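Local coordinates for protein DyP (Bjerkandera adusta, PDB 3VXJ) that binds heme b and probably works as a dye-decolorizing peroxidase, oxidising dyes and phenols at the expense of hydrogen peroxide, at residues D14-E24 with H326-Y334; D84-D92 with S361-F369. One frame throughout, in Å; residues are numbered along the deposited sequence.

In the fold
Both contacts join the N-terminal half of DyP to the C-terminal half, each half built on a four-stranded antiparallel sheet of the ferredoxin-like kind seen in DyP-type peroxidases. Along the chain the segments alternate: 14-24, 84-92, 326-334, 361-369. Contact 1 puts the start of strand 23-31 and the turn before it against strand 328-334, an outermost strand of the C-terminal sheet; contact 2 sets the loop between helices 73-78 and 98-101 against the turn leading into helix 367-375. Strand 353-360 runs between the two C-terminal segments. The contact centres lie about 20 Å apart, yet both reach the heme, through R329 in contact 1 and F367 in contact 2, tying the N-terminal half to segments lining its pocket.

Contact 1. Residues D14-E24 with H326-Y334. With HEM (protoporphyrin IX containing Fe), chain B; 3DM (2,6-dimethoxyphenol), chain D.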
# COMPACT_ATOMS: atom_id res chain seq x y z
N ASP A 14 -10.57 7.62 -2.48
CA ASP A 14 -9.27 6.92 -2.43
C ASP A 14 -9.41 5.41 -2.24
O ASP A 14 -8.53 4.66 -2.65
CB ASP A 14 -8.36 7.52 -1.35
CG ASP A 14 -6.90 7.18 -1.58
OD1 ASP A 14 -6.42 7.32 -2.72
OD2 ASP A 14 -6.23 6.74 -0.61
N ILE A 15 -10.53 4.99 -1.65
CA ILE A 15 -10.76 3.57 -1.38
C ILE A 15 -10.93 2.76 -2.67
O ILE A 15 -10.32 1.71 -2.84
CB ILE A 15 -12.03 3.36 -0.53
CG1 ILE A 15 -11.90 4.07 0.82
CG2 ILE A 15 -12.28 1.87 -0.32
CD1 ILE A 15 -13.22 4.19 1.56
N LEU A 16 -11.75 3.28 -3.58
CA LEU A 16 -12.22 2.51 -4.74
C LEU A 16 -11.47 2.86 -6.02
O LEU A 16 -11.20 1.99 -6.84
CB LEU A 16 -13.73 2.71 -4.93
CG LEU A 16 -14.48 2.02 -6.07
CD1 LEU A 16 -14.37 0.51 -5.95
CD2 LEU A 16 -15.95 2.45 -6.09
N VAL A 17 -11.14 4.14 -6.18
CA VAL A 17 -10.57 4.64 -7.42
C VAL A 17 -9.09 4.99 -7.24
O VAL A 17 -8.26 4.71 -8.11
CB VAL A 17 -11.37 5.86 -7.94
CG1 VAL A 17 -10.81 6.37 -9.26
CG2 VAL A 17 -12.85 5.50 -8.10
N GLY A 18 -8.77 5.59 -6.10
CA GLY A 18 -7.41 6.06 -5.82
C GLY A 18 -7.23 7.48 -6.31
O GLY A 18 -7.61 7.80 -7.44
N MET A 19 -6.64 8.33 -5.47
CA MET A 19 -6.46 9.74 -5.83
C MET A 19 -5.54 9.95 -7.03
O MET A 19 -5.80 10.83 -7.86
CB MET A 19 -5.96 10.54 -4.63
CG MET A 19 -6.99 10.71 -3.53
SD MET A 19 -6.39 11.77 -2.21
CE MET A 19 -7.82 11.82 -1.15
N LYS A 20 -4.49 9.13 -7.14
CA LYS A 20 -3.53 9.21 -8.25
C LYS A 20 -3.00 10.63 -8.49
O LYS A 20 -2.72 11.03 -9.62
CB LYS A 20 -4.12 8.65 -9.55
CG LYS A 20 -4.56 7.20 -9.49
CD LYS A 20 -4.93 6.68 -10.87
CE LYS A 20 -5.67 5.35 -10.78
NZ LYS A 20 -4.87 4.30 -10.08
N LYS A 21 -2.87 11.39 -7.41
CA LYS A 21 -2.34 12.74 -7.49
C LYS A 21 -0.83 12.74 -7.29
O LYS A 21 -0.29 11.89 -6.58
CB LYS A 21 -3.01 13.65 -6.45
CG LYS A 21 -4.44 14.05 -6.81
CD LYS A 21 -4.51 15.00 -7.99
CE LYS A 21 -5.71 15.91 -7.86
NZ LYS A 21 -5.87 16.81 -9.04
N GLN A 22 -0.15 13.70 -7.92
CA GLN A 22 1.31 13.80 -7.84
C GLN A 22 1.84 14.08 -6.43
O GLN A 22 2.96 13.69 -6.10
CB GLN A 22 1.81 14.88 -8.81
CG GLN A 22 1.77 14.47 -10.29
CD GLN A 22 2.99 13.67 -10.72
OE1 GLN A 22 4.13 14.11 -10.53
NE2 GLN A 22 2.75 12.50 -11.30
N LYS A 23 1.04 14.77 -5.61
CA LYS A 23 1.43 15.10 -4.24
C LYS A 23 0.35 14.62 -3.29
O LYS A 23 -0.83 14.63 -3.63
CB LYS A 23 1.61 16.61 -4.06
CG LYS A 23 2.41 17.33 -5.15
CD LYS A 23 3.86 16.90 -5.18
CE LYS A 23 4.64 17.72 -6.19
NZ LYS A 23 6.08 17.32 -6.29
N GLU A 24 0.74 14.18 -2.10
CA GLU A 24 -0.26 13.82 -1.11
C GLU A 24 0.25 14.14 0.28
O GLU A 24 1.46 14.00 0.54
CB GLU A 24 -0.62 12.33 -1.22
CG GLU A 24 -1.84 11.90 -0.42
CD GLU A 24 -2.16 10.43 -0.59
OE1 GLU A 24 -1.39 9.70 -1.26
OE2 GLU A 24 -3.17 9.98 -0.03
N HIS A 326 -7.52 -10.14 -1.30
CA HIS A 326 -7.24 -8.99 -2.15
C HIS A 326 -7.47 -7.69 -1.41
O HIS A 326 -8.31 -7.61 -0.52
CB HIS A 326 -8.06 -9.05 -3.43
CG HIS A 326 -7.72 -10.22 -4.30
ND1 HIS A 326 -6.55 -10.28 -5.04
CD2 HIS A 326 -8.37 -11.39 -4.54
CE1 HIS A 326 -6.51 -11.43 -5.70
NE2 HIS A 326 -7.59 -12.12 -5.40
N ALA A 327 -6.71 -6.65 -1.78
CA ALA A 327 -6.86 -5.34 -1.15
C ALA A 327 -6.44 -4.27 -2.14
O ALA A 327 -5.66 -4.55 -3.06
CB ALA A 327 -6.01 -5.27 0.12
N MET A 328 -6.93 -3.05 -1.93
CA MET A 328 -6.57 -1.88 -2.76
C MET A 328 -5.38 -1.17 -2.14
O MET A 328 -5.30 -1.03 -0.93
CB MET A 328 -7.72 -0.88 -2.81
CG MET A 328 -9.00 -1.38 -3.46
SD MET A 328 -8.84 -1.59 -5.24
CE MET A 328 -10.57 -1.68 -5.69
N ARG A 329 -4.47 -0.67 -2.98
CA ARG A 329 -3.37 0.16 -2.49
C ARG A 329 -3.38 1.54 -3.11
O ARG A 329 -3.68 1.71 -4.30
CB ARG A 329 -2.02 -0.51 -2.75
CG ARG A 329 -1.82 -1.80 -1.99
CD ARG A 329 -0.62 -2.59 -2.55
NE ARG A 329 -0.87 -2.96 -3.94
CZ ARG A 329 -0.12 -2.60 -4.97
NH1 ARG A 329 1.00 -1.92 -4.79
NH2 ARG A 329 -0.46 -2.96 -6.21
N SER A 330 -3.05 2.53 -2.28
CA SER A 330 -2.94 3.92 -2.76
C SER A 330 -1.73 4.61 -2.14
O SER A 330 -1.84 5.67 -1.52
CB SER A 330 -4.21 4.70 -2.45
OG SER A 330 -4.28 5.87 -3.24
N SER A 331 -0.57 3.97 -2.30
CA SER A 331 0.66 4.45 -1.69
C SER A 331 1.29 5.57 -2.51
O SER A 331 1.05 5.69 -3.71
CB SER A 331 1.64 3.30 -1.57
OG SER A 331 1.05 2.22 -0.86
N ILE A 332 2.14 6.36 -1.86
CA ILE A 332 2.89 7.40 -2.55
C ILE A 332 4.31 7.46 -1.99
O ILE A 332 4.51 7.38 -0.78
CB ILE A 332 2.17 8.78 -2.46
CG1 ILE A 332 2.81 9.79 -3.43
CG2 ILE A 332 2.14 9.31 -1.02
CD1 ILE A 332 2.04 11.08 -3.60
N PRO A 333 5.32 7.61 -2.87
CA PRO A 333 6.68 7.79 -2.36
C PRO A 333 6.85 9.11 -1.63
O PRO A 333 6.04 10.03 -1.82
CB PRO A 333 7.53 7.81 -3.65
CG PRO A 333 6.70 7.07 -4.66
CD PRO A 333 5.30 7.51 -4.34
N TYR A 334 7.89 9.22 -0.81
CA TYR A 334 8.26 10.51 -0.24
C TYR A 334 9.76 10.68 -0.24
O TYR A 334 10.51 9.69 -0.27
CB TYR A 334 7.70 10.70 1.18
CG TYR A 334 8.48 10.01 2.28
CD1 TYR A 334 9.56 10.64 2.90
CD2 TYR A 334 8.13 8.73 2.71
CE1 TYR A 334 10.30 10.00 3.90
CE2 TYR A 334 8.86 8.08 3.72
CZ TYR A 334 9.93 8.73 4.31
OH TYR A 334 10.61 8.06 5.30
CHA HEM B . 2.83 -4.77 -5.54
CHB HEM B . 6.52 -2.06 -3.99
CHC HEM B . 5.17 -2.75 0.60
CHD HEM B . 1.44 -5.44 -0.92
C1A HEM B . 3.97 -4.00 -5.51
C2A HEM B . 4.75 -3.63 -6.67
C3A HEM B . 5.78 -2.88 -6.23
C4A HEM B . 5.66 -2.75 -4.80
CMA HEM B . 6.89 -2.24 -7.08
CAA HEM B . 4.45 -4.08 -8.12
CBA HEM B . 3.50 -3.19 -8.91
CGA HEM B . 2.06 -3.29 -8.47
O1A HEM B . 1.39 -4.32 -8.71
O2A HEM B . 1.55 -2.29 -7.89
C1B HEM B . 6.48 -1.99 -2.61
C2B HEM B . 7.40 -1.27 -1.76
C3B HEM B . 7.02 -1.46 -0.48
C4B HEM B . 5.84 -2.30 -0.50
CMB HEM B . 8.61 -0.46 -2.29
CAB HEM B . 7.65 -0.89 0.80
CBB HEM B . 8.39 0.22 0.80
C1C HEM B . 4.07 -3.58 0.59
C2C HEM B . 3.39 -4.11 1.75
C3C HEM B . 2.37 -4.87 1.33
C4C HEM B . 2.37 -4.82 -0.11
CMC HEM B . 3.81 -3.81 3.21
CAC HEM B . 1.33 -5.66 2.17
CBC HEM B . 1.66 -6.28 3.31
C1D HEM B . 1.45 -5.44 -2.29
C2D HEM B . 0.39 -6.01 -3.09
C3D HEM B . 0.83 -5.81 -4.51
C4D HEM B . 2.10 -5.14 -4.44
CMD HEM B . -0.91 -6.70 -2.65
CAD HEM B . 0.03 -6.28 -5.74
CBD HEM B . 0.34 -7.77 -5.94
CGD HEM B . -0.43 -8.34 -7.09
O1D HEM B . 0.21 -8.98 -7.97
O2D HEM B . -1.67 -8.17 -7.15
NA HEM B . 4.56 -3.47 -4.40
NB HEM B . 5.54 -2.64 -1.81
NC HEM B . 3.44 -4.07 -0.53
ND HEM B . 2.43 -4.90 -3.12
FE HEM B . 4.04 -3.82 -2.45
O1 3DM D . -5.25 -12.46 -8.51
C1 3DM D . -5.43 -13.79 -8.82
C2 3DM D . -5.74 -14.73 -7.83
O2 3DM D . -5.86 -14.30 -6.53
C7 3DM D . -5.80 -15.29 -5.49
C3 3DM D . -5.91 -16.07 -8.20
C4 3DM D . -5.75 -16.47 -9.53
C5 3DM D . -5.45 -15.53 -10.51
C6 3DM D . -5.28 -14.20 -10.15
O3 3DM D . -4.98 -13.23 -11.07
C8 3DM D . -4.52 -13.68 -12.37
O HOH W 1 -2.21 8.04 -3.47
O HOH W 2 2.91 -2.19 -2.65
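S330 and D14 meet through a short hydrogen bond: S330 OG donates to D14 OD1 at 2.6 Å, arriving on the syn side and 19° out of the carboxylate plane. The serine hydroxyl is swung anti to its backbone N (chi1 -162°), which turns it to the carboxylate. D14 OD1 takes a second bond from M19 N at 2.9 Å, nearly in line with its C-O bond, so one oxygen ties the turn after helix 13-16 to the strand. Water 1 bridges S330 OG and E24 OE1, lying 2.9 Å from E24 OE1.

Van der Waals contacts flank it. With M328 bent at chi2, M328 CG lies 3.4 Å from I15 O. The same bend places M328 CE 4.4 Å from L16 CD1. At the other end I332 CG2 lies 3.6 Å from E24 OE1, while I332 CD1 packs on the backbone of residues 21-24.

R329 leaves the opposite side of the strand from S330 and reaches into the distal heme pocket, as in DyP-type peroxidases. Its guanidinium lies with one face over HEM C3D; R329 NH2 gives HEM O2A a bond of 2.7 Å in the guanidinium plane, and NH1 binds water 2, which is bound to the heme iron. D171 forms a salt bridge with R329 NH1, and S174 O accepts from NH2.

Further out, Y359 OH holds D14 OD2. Strand 328-334 pairs with strand 353-360 through M328-Y359 and S330-V357, whereas strand 23-31 belongs to the N-terminal sheet, bonding through K23 to S125 and through E24 to G154; the contact thus bridges the two sheets.

Contact 2. Residues D84-D92 with S361-F369; sequences DLGDAQFPD and SIIGNGFRF. With HEM (protoporphyrin IX containing Fe), chain B.
D87 carries the polar link to the 361-369 turn. Its OD1 accepts from I363 N at 3.1 Å, on the syn side and 21° out of the carboxylate plane, while OD2 turns back on its own loop: F90 N reaches its anti lone pair at 2.8 Å and Q89 N comes from above the plane, an Asx turn and Asx motif together. With CG anti to the backbone N (chi1 -174°), the carboxylate stands between its own loop and the turn. An asparagine here would probably leave either I363 N or the pair of loop amides facing an NH2 group, losing the grip of one side.

Water adds to these bonds. Water 3 donates to D87 OD1 and to Q89 OE1, and accepts from G364 N at 2.8 Å; water 4 also donates to D87 OD1.

Flat groups stack as well: the Q89 amide and R368 guanidinium planes are only 8° apart, with Q89 NE2 3.5 Å above the centre of the guanidinium. A bend at chi2 folds the glutamine over the arginine, whose chain is extended from CG to NE and whose NE forms a salt bridge with D97.

Apolar contact is slighter, I363 CD1 sitting 4.3 Å from F90 CB. The same methyl makes a van der Waals contact with D87 OD2.

G366 is the N-cap of helix 367-375, whose first residue, F367, touches the heme vinyl carbon CBC. I363 and F367 rest on Y427 of strand 420-430, D87 and I363 on F217 of strand 216-225, and R368 on helix 98-101. Those two strands are neighbours, so the contact lays an N-terminal loop and the start of helix 367-375 over the C-terminal sheet.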
# COMPACT_ATOMS: atom_id res chain seq x y z
N ASP A 84 -19.00 -1.22 18.17
CA ASP A 84 -17.95 -2.12 17.69
C ASP A 84 -18.07 -2.28 16.17
O ASP A 84 -19.14 -2.65 15.66
CB ASP A 84 -18.10 -3.46 18.43
CG ASP A 84 -17.06 -4.51 18.07
OD1 ASP A 84 -16.15 -4.27 17.24
OD2 ASP A 84 -17.14 -5.62 18.66
N LEU A 85 -16.99 -1.97 15.46
CA LEU A 85 -16.95 -2.10 14.00
C LEU A 85 -16.70 -3.52 13.49
O LEU A 85 -16.81 -3.75 12.28
CB LEU A 85 -15.92 -1.14 13.40
CG LEU A 85 -16.33 0.32 13.27
CD1 LEU A 85 -15.13 1.19 12.95
CD2 LEU A 85 -17.38 0.48 12.18
N GLY A 86 -16.37 -4.45 14.39
CA GLY A 86 -16.27 -5.86 14.04
C GLY A 86 -14.90 -6.35 13.58
O GLY A 86 -14.75 -7.52 13.23
N ASP A 87 -13.90 -5.46 13.57
CA ASP A 87 -12.55 -5.85 13.18
C ASP A 87 -11.70 -6.21 14.40
O ASP A 87 -11.74 -5.50 15.39
CB ASP A 87 -11.89 -4.75 12.36
CG ASP A 87 -10.55 -5.18 11.80
OD1 ASP A 87 -10.52 -5.79 10.71
OD2 ASP A 87 -9.53 -4.92 12.47
N ALA A 88 -10.93 -7.29 14.30
CA ALA A 88 -10.13 -7.77 15.42
C ALA A 88 -8.93 -6.88 15.77
O ALA A 88 -8.51 -6.85 16.93
CB ALA A 88 -9.67 -9.19 15.16
N GLN A 89 -8.38 -6.18 14.78
CA GLN A 89 -7.16 -5.39 15.00
C GLN A 89 -7.39 -3.90 15.20
O GLN A 89 -6.64 -3.24 15.91
CB GLN A 89 -6.17 -5.59 13.85
CG GLN A 89 -5.37 -6.87 13.97
CD GLN A 89 -6.12 -8.06 13.44
OE1 GLN A 89 -6.77 -7.98 12.40
NE2 GLN A 89 -6.00 -9.20 14.12
N PHE A 90 -8.42 -3.36 14.55
CA PHE A 90 -8.69 -1.92 14.63
C PHE A 90 -8.76 -1.38 16.08
O PHE A 90 -8.17 -0.33 16.35
CB PHE A 90 -9.96 -1.60 13.84
CG PHE A 90 -10.38 -0.16 13.89
CD1 PHE A 90 -9.71 0.81 13.14
CD2 PHE A 90 -11.49 0.21 14.64
CE1 PHE A 90 -10.13 2.14 13.17
CE2 PHE A 90 -11.92 1.53 14.68
CZ PHE A 90 -11.24 2.50 13.93
N PRO A 91 -9.44 -2.09 17.01
CA PRO A 91 -9.62 -1.46 18.32
C PRO A 91 -8.33 -1.17 19.08
O PRO A 91 -8.25 -0.15 19.75
CB PRO A 91 -10.49 -2.47 19.07
CG PRO A 91 -11.28 -3.14 17.99
CD PRO A 91 -10.27 -3.31 16.89
N ASP A 92 -7.34 -2.05 18.98
CA ASP A 92 -6.11 -1.85 19.76
C ASP A 92 -5.10 -0.94 19.09
O ASP A 92 -4.14 -0.50 19.74
CB ASP A 92 -5.45 -3.18 20.12
CG ASP A 92 -6.24 -3.99 21.13
OD1 ASP A 92 -7.12 -3.42 21.81
OD2 ASP A 92 -5.95 -5.20 21.26
N SER A 361 -11.87 -4.60 3.77
CA SER A 361 -12.92 -4.67 4.78
C SER A 361 -12.45 -5.35 6.07
O SER A 361 -12.96 -5.03 7.14
CB SER A 361 -14.15 -5.40 4.23
OG SER A 361 -13.78 -6.73 3.91
N ILE A 362 -11.50 -6.28 5.95
CA ILE A 362 -11.04 -7.06 7.10
C ILE A 362 -9.53 -6.93 7.11
O ILE A 362 -8.85 -7.48 6.24
CB ILE A 362 -11.47 -8.55 7.02
CG1 ILE A 362 -13.00 -8.66 7.03
CG2 ILE A 362 -10.87 -9.37 8.18
CD1 ILE A 362 -13.54 -10.01 6.54
N ILE A 363 -9.02 -6.16 8.07
CA ILE A 363 -7.58 -5.91 8.15
C ILE A 363 -6.80 -7.23 8.16
O ILE A 363 -5.80 -7.38 7.45
CB ILE A 363 -7.22 -5.04 9.38
CG1 ILE A 363 -7.81 -3.63 9.20
CG2 ILE A 363 -5.70 -4.97 9.58
CD1 ILE A 363 -7.66 -2.73 10.43
N GLY A 364 -7.29 -8.19 8.93
CA GLY A 364 -6.64 -9.49 9.07
C GLY A 364 -6.57 -10.33 7.80
O GLY A 364 -5.78 -11.26 7.73
N ASN A 365 -7.39 -9.99 6.81
CA ASN A 365 -7.42 -10.71 5.54
C ASN A 365 -6.66 -10.02 4.42
O ASN A 365 -6.37 -10.64 3.40
CB ASN A 365 -8.87 -10.93 5.09
CG ASN A 365 -9.57 -11.99 5.89
OD1 ASN A 365 -8.96 -12.70 6.70
ND2 ASN A 365 -10.87 -12.11 5.67
N GLY A 366 -6.36 -8.73 4.58
CA GLY A 366 -5.71 -7.96 3.52
C GLY A 366 -4.26 -7.73 3.89
O GLY A 366 -3.48 -8.67 3.92
N PHE A 367 -3.94 -6.49 4.23
CA PHE A 367 -2.61 -6.11 4.70
C PHE A 367 -1.98 -7.14 5.65
O PHE A 367 -0.85 -7.56 5.45
CB PHE A 367 -2.68 -4.76 5.41
CG PHE A 367 -1.44 -4.44 6.20
CD1 PHE A 367 -0.23 -4.18 5.55
CD2 PHE A 367 -1.45 -4.48 7.59
CE1 PHE A 367 0.94 -3.93 6.29
CE2 PHE A 367 -0.31 -4.22 8.33
CZ PHE A 367 0.89 -3.96 7.68
N ARG A 368 -2.70 -7.49 6.71
CA ARG A 368 -2.10 -8.28 7.76
C ARG A 368 -1.82 -9.71 7.33
O ARG A 368 -0.82 -10.30 7.74
CB ARG A 368 -3.00 -8.24 9.00
CG ARG A 368 -2.32 -8.69 10.26
CD ARG A 368 -3.25 -8.39 11.43
NE ARG A 368 -2.64 -8.66 12.72
CZ ARG A 368 -2.58 -9.86 13.29
NH1 ARG A 368 -3.11 -10.93 12.70
NH2 ARG A 368 -1.99 -9.99 14.48
N PHE A 369 -2.71 -10.26 6.50
CA PHE A 369 -2.54 -11.61 5.95
C PHE A 369 -1.36 -11.66 4.99
O PHE A 369 -0.55 -12.59 5.03
CB PHE A 369 -3.83 -12.03 5.24
CG PHE A 369 -4.07 -13.51 5.23
CD1 PHE A 369 -4.78 -14.11 6.26
CD2 PHE A 369 -3.61 -14.30 4.19
CE1 PHE A 369 -5.03 -15.48 6.25
CE2 PHE A 369 -3.84 -15.68 4.19
CZ PHE A 369 -4.56 -16.26 5.22
CHA HEM B . 2.83 -4.77 -5.54
CHB HEM B . 6.52 -2.06 -3.99
CHC HEM B . 5.17 -2.75 0.60
CHD HEM B . 1.44 -5.44 -0.92
C1A HEM B . 3.97 -4.00 -5.51
C2A HEM B . 4.75 -3.63 -6.67
C3A HEM B . 5.78 -2.88 -6.23
C4A HEM B . 5.66 -2.75 -4.80
CMA HEM B . 6.89 -2.24 -7.08
CAA HEM B . 4.45 -4.08 -8.12
CBA HEM B . 3.50 -3.19 -8.91
CGA HEM B . 2.06 -3.29 -8.47
O1A HEM B . 1.39 -4.32 -8.71
O2A HEM B . 1.55 -2.29 -7.89
C1B HEM B . 6.48 -1.99 -2.61
C2B HEM B . 7.40 -1.27 -1.76
C3B HEM B . 7.02 -1.46 -0.48
C4B HEM B . 5.84 -2.30 -0.50
CMB HEM B . 8.61 -0.46 -2.29
CAB HEM B . 7.65 -0.89 0.80
CBB HEM B . 8.39 0.22 0.80
C1C HEM B . 4.07 -3.58 0.59
C2C HEM B . 3.39 -4.11 1.75
C3C HEM B . 2.37 -4.87 1.33
C4C HEM B . 2.37 -4.82 -0.11
CMC HEM B . 3.81 -3.81 3.21
CAC HEM B . 1.33 -5.66 2.17
CBC HEM B . 1.66 -6.28 3.31
C1D HEM B . 1.45 -5.44 -2.29
C2D HEM B . 0.39 -6.01 -3.09
C3D HEM B . 0.83 -5.81 -4.51
C4D HEM B . 2.10 -5.14 -4.44
CMD HEM B . -0.91 -6.70 -2.65
CAD HEM B . 0.03 -6.28 -5.74
CBD HEM B . 0.34 -7.77 -5.94
CGD HEM B . -0.43 -8.34 -7.09
O1D HEM B . 0.21 -8.98 -7.97
O2D HEM B . -1.67 -8.17 -7.15
NA HEM B . 4.56 -3.47 -4.40
NB HEM B . 5.54 -2.64 -1.81
NC HEM B . 3.44 -4.07 -0.53
ND HEM B . 2.43 -4.90 -3.12
FE HEM B . 4.04 -3.82 -2.45
O HOH W 3 -9.04 -7.99 11.11
O HOH W 4 -13.00 -6.79 10.06
O HOH W 2 2.91 -2.19 -2.65